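Local coordinates for protein transcriptional repressor (Vibrio fischeri, PDB 3KV1) that probably acts as a DNA-binding transcriptional repressor of the SorC family, the crystallised part being its putative sugar-binding domain, at residues A[159-164]-A[231-236]; A[177-180]-A[184-187]; A[194-197]-A[201-204]. All blocks are in the same frame, centred on the assembly; numbering follows the deposited sequence.

Interaction 1 of 3, residues A[159-164]-A[231-236]; sequences MDENSH and SRKALS
Glu161 and Lys233 join the two segments through one salt bridge. Lys233 NZ donates to Glu161 OE1 at 2.6 Å. The ammonium does not come in the plane of the carboxylate. It meets OE1 from above that plane, about 41° out of it. The two side chains cross at about a right angle. Lys233 turns its CG beside its own backbone N (chi1 -62°) and then runs fully extended. This carries NZ across to the helix 159-162. Glu161 is less relaxed at its root, with chi1 at -130°, away from a staggered position.

The tight part of the contact is confined to these two charged ends. No other residue pair across the segments comes within 4.5 Å, and the summed buried area is only 90 Å². The carbons next to NZ also border the oxygen, with Lys233 CE 3.7 Å from Glu161 OE1. The rest is loose: Asp160 and Arg232 are exposed, and each was deposited in two conformers. Beside the bridge, Ser163 OG donates to Asp160 O at 3.0 Å, from above the carbonyl plane of Asp160.

Lys233 NZ has a second salt-bridge partner in Glu230, and Asp158 makes a long, weak ion pair with it. This acidic surrounding probably keeps the lysine charged. A glycerol, probably from the crystallisation liquor, lies about 4 Å from the Glu161 side chain.

Lys233 also sits at the N-cap position of helix 234-242. The two segments follow strands 151-158 and 223-227, which are parallel neighbours in the sheet. The salt bridge thus joins the segments that follow the C-terminal ends of two adjacent parallel strands, the edge where Rossmann-like alpha/beta folds usually carry their ligand sites.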
HETATM    1  N   MSE A 159      14.775 -19.448 -10.395  1.00 41.25           N
HETATM    2  CA  MSE A 159      15.250 -18.234 -11.054  1.00 49.77           C
HETATM    3  C   MSE A 159      14.207 -17.752 -12.075  1.00 48.34           C
HETATM    4  O   MSE A 159      13.958 -16.545 -12.205  1.00 45.02           O
HETATM    5  CB  MSE A 159      16.629 -18.431 -11.701  1.00 55.06           C
HETATM    6  CG  MSE A 159      17.784 -18.317 -10.713  1.00 52.38           C
HETATM    7 SE   MSE A 159      18.000 -16.474 -10.084  0.39 38.68          SE
HETATM    8  CE  MSE A 159      19.086 -15.817 -11.568  1.00 47.40           C
ATOM      9  N   ASP A 160      13.578 -18.712 -12.747  0.52 44.41           N
ATOM     10  CA  ASP A 160      12.620 -18.437 -13.808  0.52 49.85           C
ATOM     11  C   ASP A 160      11.344 -17.759 -13.297  0.52 51.46           C
ATOM     12  O   ASP A 160      10.625 -17.121 -14.066  0.52 54.01           O
ATOM     13  CB  ASP A 160      12.281 -19.733 -14.561  0.52 56.50           C
ATOM     14  CG  ASP A 160      13.521 -20.592 -14.854  0.52 58.13           C
ATOM     15  OD1 ASP A 160      13.667 -21.046 -16.010  0.52 55.06           O
ATOM     16  OD2 ASP A 160      14.342 -20.820 -13.932  0.52 54.81           O
ATOM     17  N   GLU A 161      11.068 -17.896 -12.000  1.00 45.25           N
ATOM     18  CA  GLU A 161       9.936 -17.240 -11.375  1.00 45.16           C
ATOM     19  C   GLU A 161      10.252 -15.770 -11.113  1.00 49.28           C
ATOM     20  O   GLU A 161       9.346 -14.944 -10.991  1.00 49.30           O
ATOM     21  CB  GLU A 161       9.601 -17.923 -10.055  1.00 51.20           C
ATOM     22  CG  GLU A 161       8.151 -18.276  -9.909  1.00 50.52           C
ATOM     23  CD  GLU A 161       7.917 -19.210  -8.750  1.00 48.48           C
ATOM     24  OE1 GLU A 161       8.431 -20.356  -8.797  1.00 46.23           O
ATOM     25  OE2 GLU A 161       7.234 -18.785  -7.790  1.00 40.77           O
ATOM     26  N   ASN A 162      11.539 -15.446 -11.018  1.00 48.97           N
ATOM     27  CA  ASN A 162      11.962 -14.059 -10.801  1.00 53.50           C
ATOM     28  C   ASN A 162      12.211 -13.246 -12.071  1.00 59.12           C
ATOM     29  O   ASN A 162      12.453 -12.041 -12.013  1.00 52.76           O
ATOM     30  CB  ASN A 162      13.206 -14.028  -9.925  1.00 49.61           C
ATOM     31  CG  ASN A 162      12.909 -14.476  -8.520  1.00 49.10           C
ATOM     32  OD1 ASN A 162      12.282 -13.744  -7.729  1.00 46.16           O
ATOM     33  ND2 ASN A 162      13.322 -15.695  -8.199  1.00 48.51           N
ATOM     34  N   SER A 163      12.143 -13.910 -13.215  1.00 59.49           N
ATOM     35  CA  SER A 163      12.383 -13.263 -14.496  1.00 59.04           C
ATOM     36  C   SER A 163      11.634 -11.933 -14.696  1.00 57.06           C
ATOM     37  O   SER A 163      11.995 -11.155 -15.576  1.00 59.56           O
ATOM     38  CB  SER A 163      12.049 -14.227 -15.634  1.00 58.52           C
ATOM     39  OG  SER A 163      10.664 -14.528 -15.648  1.00 62.08           O
ATOM     40  N   HIS A 164      10.591 -11.671 -13.909  1.00 53.75           N
ATOM     41  CA  HIS A 164       9.893 -10.384 -14.012  1.00 52.23           C
ATOM     42  C   HIS A 164      10.773  -9.178 -13.666  1.00 43.64           C
ATOM     43  O   HIS A 164      10.550  -8.082 -14.181  1.00 44.26           O
ATOM     44  CB  HIS A 164       8.624 -10.363 -13.165  1.00 55.52           C
ATOM     45  CG  HIS A 164       8.849 -10.814 -11.764  1.00 55.07           C
ATOM     46  ND1 HIS A 164       8.716 -12.129 -11.381  1.00 51.65           N
ATOM     47  CD2 HIS A 164       9.246 -10.137 -10.663  1.00 55.66           C
ATOM     48  CE1 HIS A 164       8.999 -12.240 -10.097  1.00 55.37           C
ATOM     49  NE2 HIS A 164       9.322 -11.045  -9.637  1.00 57.94           N
ATOM     50  N   SER A 231       7.879 -30.260  -8.268  1.00 30.45           N
ATOM     51  CA  SER A 231       9.047 -31.113  -8.039  1.00 29.42           C
ATOM     52  C   SER A 231      10.220 -30.819  -8.988  1.00 31.85           C
ATOM     53  O   SER A 231      11.375 -31.098  -8.654  1.00 29.37           O
ATOM     54  CB  SER A 231       8.666 -32.604  -8.080  1.00 33.26           C
ATOM     55  OG  SER A 231       8.337 -33.017  -9.396  1.00 35.13           O
ATOM     56  N   ARG A 232       9.931 -30.261 -10.160  0.55 27.23           N
ATOM     57  CA  ARG A 232      11.008 -29.860 -11.062  0.55 30.24           C
ATOM     58  C   ARG A 232      11.846 -28.725 -10.458  0.55 28.98           C
ATOM     59  O   ARG A 232      12.950 -28.442 -10.943  0.55 30.41           O
ATOM     60  CB  ARG A 232      10.471 -29.462 -12.440  0.55 31.58           C
ATOM     61  CG  ARG A 232       9.955 -30.621 -13.265  0.55 30.84           C
ATOM     62  CD  ARG A 232      11.102 -31.522 -13.724  0.55 37.79           C
ATOM     63  NE  ARG A 232      10.683 -32.381 -14.821  0.55 40.92           N
ATOM     64  CZ  ARG A 232      11.257 -33.537 -15.131  0.55 49.08           C
ATOM     65  NH1 ARG A 232      12.279 -33.987 -14.417  0.55 52.77           N
ATOM     66  NH2 ARG A 232      10.799 -34.251 -16.153  0.55 52.85           N
ATOM     67  N   LYS A 233      11.338 -28.118  -9.386  1.00 26.30           N
ATOM     68  CA  LYS A 233      12.042 -27.023  -8.697  1.00 23.30           C
ATOM     69  C   LYS A 233      12.684 -27.536  -7.405  1.00 22.95           C
ATOM     70  O   LYS A 233      13.042 -26.787  -6.516  1.00 22.55           O
ATOM     71  CB  LYS A 233      11.090 -25.847  -8.440  1.00 23.25           C
ATOM     72  CG  LYS A 233      10.552 -25.258  -9.733  1.00 29.85           C
ATOM     73  CD  LYS A 233       9.717 -24.015  -9.466  1.00 29.40           C
ATOM     74  CE  LYS A 233       9.074 -23.489 -10.754  1.00 38.10           C
ATOM     75  NZ  LYS A 233       8.094 -22.381 -10.440  1.00 38.48           N
ATOM     76  N   ALA A 234      12.878 -28.851  -7.338  1.00 28.75           N
ATOM     77  CA  ALA A 234      13.457 -29.442  -6.138  1.00 26.38           C
ATOM     78  C   ALA A 234      14.839 -28.877  -5.786  1.00 25.22           C
ATOM     79  O   ALA A 234      15.168 -28.777  -4.612  1.00 25.62           O
ATOM     80  CB  ALA A 234      13.509 -30.978  -6.263  1.00 32.02           C
ATOM     81  N   LEU A 235      15.670 -28.521  -6.767  1.00 23.88           N
ATOM     82  CA  LEU A 235      16.954 -27.907  -6.396  1.00 27.94           C
ATOM     83  C   LEU A 235      16.791 -26.593  -5.611  1.00 27.58           C
ATOM     84  O   LEU A 235      17.539 -26.311  -4.641  1.00 23.58           O
ATOM     85  CB  LEU A 235      17.823 -27.678  -7.629  1.00 29.65           C
ATOM     86  CG  LEU A 235      18.319 -28.937  -8.337  1.00 37.32           C
ATOM     87  CD1 LEU A 235      19.534 -28.559  -9.172  1.00 39.18           C
ATOM     88  CD2 LEU A 235      18.684 -30.040  -7.338  1.00 35.86           C
ATOM     89  N   SER A 236      15.838 -25.763  -6.027  1.00 26.87           N
ATOM     90  CA  SER A 236      15.566 -24.527  -5.301  1.00 23.71           C
ATOM     91  C   SER A 236      15.064 -24.801  -3.898  1.00 21.60           C
ATOM     92  O   SER A 236      15.418 -24.089  -2.956  1.00 22.87           O
ATOM     93  CB  SER A 236      14.529 -23.685  -6.055  1.00 25.14           C
ATOM     94  OG  SER A 236      15.010 -23.432  -7.370  1.00 29.49           O
TER

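Interaction 2 of 3, residues A[177-180]-A[184-187]; sequences VEAR and GIVG
The backbone turns at Gly184 from helix 173-181 into strand 185-189, and Arg180 and Ile185 come closest there, with CA atoms 4.7 Å apart. This is a helix-to-strand turn built on a glycine of positive phi, the first residue to leave helical angles. The strand that follows is the first arm of a beta hairpin and carries a classic beta bulge, in which Val186 and Gly187 both face Phe195.

Two backbone bonds hold the turn. Ile185 N donates to Ala179 O at 3.1 Å and is fairly straight, with 165° at the hydrogen. It reaches the carbonyl tilted 26° from its plane. The bond from Gly184 N to Arg180 O is weak and bent. Gly184 CA adds a CH...O contact to the same oxygen.

Ile185 sets CB and CG1 against the Ala179 carbonyl oxygen. CG1 stands 3.4 Å from Ala179 O, and Ala179 CB is a looser apolar neighbour. Phe194 of the next strand and Met159 of helix 159-162 cover this part, so the apolar side faces into the fold.

Arg180 takes the more open side. Its CG lies opposite the backbone N (chi1 -180°), and the chain stays extended to NE, reaching across toward Val186. Its CG passes 3.8 Å from Ile185 O, a buried oxygen with no hydrogen-bond partner in the model. The guanidinium meets Val186 obliquely, with NH1 4.1 Å from Val186 CA. Val186 O also accepts from Ser236 OG, so two donors grip it. The second is a water that links the arginine to the strand: it accepts from Arg180 NH1 at 2.6 Å and donates to Val186 O at 2.9 Å.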
ATOM      1  N   VAL A 177      21.441 -14.048 -16.027  1.00 27.41           N
ATOM      2  CA  VAL A 177      22.127 -15.297 -16.265  1.00 26.69           C
ATOM      3  C   VAL A 177      23.365 -15.353 -15.402  1.00 28.72           C
ATOM      4  O   VAL A 177      23.697 -16.404 -14.860  1.00 30.08           O
ATOM      5  CB  VAL A 177      22.575 -15.433 -17.749  1.00 32.16           C
ATOM      6  CG1 VAL A 177      23.536 -16.600 -17.886  1.00 37.45           C
ATOM      7  CG2 VAL A 177      21.361 -15.587 -18.636  1.00 38.27           C
ATOM      8  N   GLU A 178      24.044 -14.214 -15.259  1.00 30.90           N
ATOM      9  CA  GLU A 178      25.252 -14.152 -14.430  1.00 31.55           C
ATOM     10  C   GLU A 178      25.009 -14.374 -12.933  1.00 31.40           C
ATOM     11  O   GLU A 178      25.840 -14.962 -12.259  1.00 30.11           O
ATOM     12  CB  GLU A 178      26.021 -12.857 -14.682  1.00 32.40           C
ATOM     13  CG  GLU A 178      26.773 -12.937 -16.009  1.00 38.37           C
ATOM     14  CD  GLU A 178      27.252 -11.605 -16.538  1.00 47.48           C
ATOM     15  OE1 GLU A 178      27.145 -10.603 -15.801  1.00 47.29           O
ATOM     16  OE2 GLU A 178      27.726 -11.582 -17.709  1.00 44.95           O
ATOM     17  N   ALA A 179      23.859 -13.946 -12.424  1.00 29.52           N
ATOM     18  CA  ALA A 179      23.487 -14.263 -11.037  1.00 30.43           C
ATOM     19  C   ALA A 179      23.453 -15.779 -10.808  1.00 28.99           C
ATOM     20  O   ALA A 179      23.925 -16.299  -9.791  1.00 30.04           O
ATOM     21  CB  ALA A 179      22.111 -13.644 -10.696  1.00 30.78           C
ATOM     22  N   ARG A 180      22.898 -16.495 -11.770  1.00 26.74           N
ATOM     23  CA  ARG A 180      22.886 -17.954 -11.697  1.00 28.45           C
ATOM     24  C   ARG A 180      24.263 -18.567 -11.900  1.00 29.72           C
ATOM     25  O   ARG A 180      24.687 -19.441 -11.136  1.00 34.04           O
ATOM     26  CB  ARG A 180      21.913 -18.531 -12.729  1.00 33.06           C
ATOM     27  CG  ARG A 180      21.848 -20.070 -12.694  1.00 38.61           C
ATOM     28  CD  ARG A 180      20.803 -20.610 -13.664  1.00 44.79           C
ATOM     29  NE  ARG A 180      20.538 -22.035 -13.454  1.00 47.72           N
ATOM     30  CZ  ARG A 180      19.738 -22.520 -12.500  1.00 53.17           C
ATOM     31  NH1 ARG A 180      19.137 -21.695 -11.650  1.00 46.37           N
ATOM     32  NH2 ARG A 180      19.549 -23.839 -12.383  1.00 56.40           N
ATOM     33  N   GLY A 184      25.911 -18.341  -8.468  1.00 27.39           N
ATOM     34  CA  GLY A 184      25.374 -19.623  -8.045  1.00 29.60           C
ATOM     35  C   GLY A 184      23.977 -19.586  -7.432  1.00 26.80           C
ATOM     36  O   GLY A 184      23.588 -20.518  -6.724  1.00 29.33           O
ATOM     37  N   ILE A 185      23.218 -18.525  -7.707  1.00 21.41           N
ATOM     38  CA  ILE A 185      21.842 -18.430  -7.188  1.00 20.38           C
ATOM     39  C   ILE A 185      20.975 -19.498  -7.836  1.00 25.47           C
ATOM     40  O   ILE A 185      20.937 -19.637  -9.073  1.00 27.05           O
ATOM     41  CB  ILE A 185      21.243 -17.043  -7.500  1.00 20.97           C
ATOM     42  CG1 ILE A 185      22.126 -15.969  -6.882  1.00 26.94           C
ATOM     43  CG2 ILE A 185      19.772 -16.968  -7.024  1.00 24.43           C
ATOM     44  CD1 ILE A 185      22.376 -16.153  -5.384  1.00 33.49           C
ATOM     45  N   VAL A 186      20.272 -20.262  -7.023  1.00 21.34           N
ATOM     46  CA  VAL A 186      19.368 -21.254  -7.568  1.00 24.61           C
ATOM     47  C   VAL A 186      17.909 -20.995  -7.183  1.00 23.47           C
ATOM     48  O   VAL A 186      17.013 -21.686  -7.669  1.00 23.72           O
ATOM     49  CB  VAL A 186      19.740 -22.683  -7.124  1.00 27.46           C
ATOM     50  CG1 VAL A 186      21.129 -23.091  -7.677  1.00 34.98           C
ATOM     51  CG2 VAL A 186      19.636 -22.816  -5.592  1.00 27.39           C
ATOM     52  N   GLY A 187      17.653 -20.040  -6.302  1.00 25.67           N
ATOM     53  CA  GLY A 187      16.272 -19.786  -5.919  1.00 22.31           C
ATOM     54  C   GLY A 187      16.094 -18.535  -5.094  1.00 25.25           C
ATOM     55  O   GLY A 187      17.079 -17.896  -4.683  1.00 24.09           O
TER
HETATM   56  O   HOH W   1      16.769 -21.713 -10.542  1.00 46.14           O

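Interaction 3 of 3, residues A[194-197]-A[201-204]; sequences FFKL and DADT
Lys196 sets its CG beside the backbone N (chi1 -50°), which brings CG to Ala202, and an extended chi2 keeps CD against the same residue. A bend at chi3 then turns only CE and NZ. Thr204 turns OG1 opposite its own backbone N (chi1 170°), and its methyl CG2 is then left facing Phe194. These residues join strand 193-196, the second arm of a beta hairpin with strand 185-189, to the irregular loop that follows it. The two touching parts run about 110° apart.

The tightest point is Ala202 CB on Lys196 CG at 3.4 Å, closer than usual for two carbons. The same methyl sits 3.5 Å from Lys196 CD. Residues 201-203 are poorly ordered, so the closeness carries little weight. At the other end the fit is looser. Thr204 CG2 meets Phe194 CB at 4.2 Å and approaches its ring obliquely. Thr204 OG1 is engaged by Met206 N further along the loop.

No hydrogen bond crosses between the segments. Phe194 continues inward, packing on Ile185 and Asp188 of the partner strand and on Met206 and Val210. Phe194 O is buried here without a partner in the model, and Ala202 N stays 4.3 Å from Phe194 O.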
ATOM      1  N   PHE A 194      17.867 -14.401  -1.916  1.00 21.58           N
ATOM      2  CA  PHE A 194      18.299 -15.380  -2.910  1.00 21.47           C
ATOM      3  C   PHE A 194      19.380 -16.253  -2.285  1.00 25.43           C
ATOM      4  O   PHE A 194      20.157 -15.784  -1.438  1.00 26.81           O
ATOM      5  CB  PHE A 194      18.852 -14.595  -4.117  1.00 25.63           C
ATOM      6  CG  PHE A 194      17.875 -13.569  -4.629  1.00 25.37           C
ATOM      7  CD1 PHE A 194      16.846 -13.953  -5.472  1.00 28.66           C
ATOM      8  CD2 PHE A 194      17.930 -12.248  -4.194  1.00 27.70           C
ATOM      9  CE1 PHE A 194      15.879 -13.026  -5.905  1.00 31.09           C
ATOM     10  CE2 PHE A 194      16.966 -11.301  -4.599  1.00 28.62           C
ATOM     11  CZ  PHE A 194      15.946 -11.684  -5.459  1.00 29.71           C
ATOM     12  N   PHE A 195      19.444 -17.510  -2.697  1.00 21.80           N
ATOM     13  CA  PHE A 195      20.401 -18.432  -2.091  1.00 27.18           C
ATOM     14  C   PHE A 195      21.051 -19.371  -3.111  1.00 23.85           C
ATOM     15  O   PHE A 195      20.537 -19.559  -4.227  1.00 27.11           O
ATOM     16  CB  PHE A 195      19.675 -19.262  -1.045  1.00 22.88           C
ATOM     17  CG  PHE A 195      18.399 -19.871  -1.547  1.00 26.03           C
ATOM     18  CD1 PHE A 195      17.172 -19.213  -1.365  1.00 28.50           C
ATOM     19  CD2 PHE A 195      18.418 -21.089  -2.228  1.00 23.60           C
ATOM     20  CE1 PHE A 195      15.996 -19.754  -1.837  1.00 27.91           C
ATOM     21  CE2 PHE A 195      17.234 -21.643  -2.709  1.00 24.27           C
ATOM     22  CZ  PHE A 195      16.004 -20.969  -2.510  1.00 24.70           C
ATOM     23  N   LYS A 196      22.152 -20.007  -2.700  1.00 27.58           N
ATOM     24  CA  LYS A 196      22.844 -20.987  -3.522  1.00 26.88           C
ATOM     25  C   LYS A 196      22.368 -22.376  -3.154  1.00 32.54           C
ATOM     26  O   LYS A 196      21.616 -22.568  -2.180  1.00 26.83           O
ATOM     27  CB  LYS A 196      24.358 -20.883  -3.308  1.00 29.84           C
ATOM     28  CG  LYS A 196      24.861 -19.474  -3.435  1.00 34.73           C
ATOM     29  CD  LYS A 196      26.381 -19.410  -3.495  1.00 45.94           C
ATOM     30  CE  LYS A 196      27.021 -20.381  -2.516  1.00 56.18           C
ATOM     31  NZ  LYS A 196      28.521 -20.409  -2.624  1.00 64.60           N
ATOM     32  N   LEU A 197      22.783 -23.352  -3.941  1.00 27.25           N
ATOM     33  CA  LEU A 197      22.323 -24.717  -3.691  1.00 31.39           C
ATOM     34  C   LEU A 197      22.779 -25.247  -2.328  1.00 28.57           C
ATOM     35  O   LEU A 197      22.075 -26.060  -1.714  1.00 31.09           O
ATOM     36  CB  LEU A 197      22.733 -25.651  -4.832  1.00 28.49           C
ATOM     37  CG  LEU A 197      22.322 -27.122  -4.695  1.00 31.61           C
ATOM     38  CD1 LEU A 197      20.822 -27.316  -4.602  1.00 30.49           C
ATOM     39  CD2 LEU A 197      22.910 -27.909  -5.885  1.00 37.82           C
ATOM     40  N   ASP A 201      24.094 -17.591   1.600  1.00 56.24           N
ATOM     41  CA  ASP A 201      23.694 -16.375   0.910  1.00 70.19           C
ATOM     42  C   ASP A 201      24.783 -16.032  -0.078  1.00 73.42           C
ATOM     43  O   ASP A 201      25.946 -15.899   0.292  1.00 76.30           O
ATOM     44  CB  ASP A 201      23.550 -15.206   1.886  1.00 80.80           C
ATOM     45  CG  ASP A 201      22.450 -15.421   2.894  1.00 87.84           C
ATOM     46  OD1 ASP A 201      21.626 -16.337   2.673  1.00 91.42           O
ATOM     47  OD2 ASP A 201      22.412 -14.673   3.900  1.00 89.14           O
ATOM     48  N   ALA A 202      24.421 -15.903  -1.341  1.00 73.83           N
ATOM     49  CA  ALA A 202      25.400 -15.461  -2.306  1.00 75.98           C
ATOM     50  C   ALA A 202      25.287 -13.962  -2.418  1.00 72.42           C
ATOM     51  O   ALA A 202      24.198 -13.433  -2.610  1.00 75.04           O
ATOM     52  CB  ALA A 202      25.167 -16.112  -3.652  1.00 79.83           C
ATOM     53  N   ASP A 203      26.408 -13.276  -2.260  1.00 68.14           N
ATOM     54  CA  ASP A 203      26.483 -11.903  -2.703  1.00 76.93           C
ATOM     55  C   ASP A 203      26.052 -11.929  -4.161  1.00 66.19           C
ATOM     56  O   ASP A 203      26.769 -12.434  -5.021  1.00 62.67           O
ATOM     57  CB  ASP A 203      27.909 -11.343  -2.557  1.00 93.87           C
ATOM     58  CG  ASP A 203      28.981 -12.285  -3.115  1.00104.73           C
ATOM     59  OD1 ASP A 203      28.717 -13.503  -3.243  1.00107.03           O
ATOM     60  OD2 ASP A 203      30.099 -11.804  -3.415  1.00109.15           O
ATOM     61  N   THR A 204      24.856 -11.438  -4.443  1.00 36.30           N
ATOM     62  CA  THR A 204      24.445 -11.313  -5.833  1.00 36.28           C
ATOM     63  C   THR A 204      23.963  -9.879  -6.088  1.00 33.86           C
ATOM     64  O   THR A 204      23.429  -9.229  -5.189  1.00 34.31           O
ATOM     65  CB  THR A 204      23.329 -12.321  -6.178  1.00 31.88           C
ATOM     66  OG1 THR A 204      22.799 -12.021  -7.473  1.00 31.72           O
ATOM     67  CG2 THR A 204      22.201 -12.278  -5.141  1.00 31.32           C
TER

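The three contacts lie in one region of the putative sugar-binding domain. Interactions 2 and 3 follow in series along the chain, and both fall between the two segments of interaction 1. The centre of interaction 2 lies about 8 Å from that of interaction 3 and about 10 Å from that of interaction 1. Interactions 2 and 3 share the hairpin 185-196, and Ile185 CD1 packs on Ala202 CB. Leu235 and Leu197 touch between interactions 1 and 3. The hairpin and its loop thus pack against residues at the C-terminal ends of strands 151-158 and 223-227. That is the usual ligand side of such folds, consistent with a sugar-binding role.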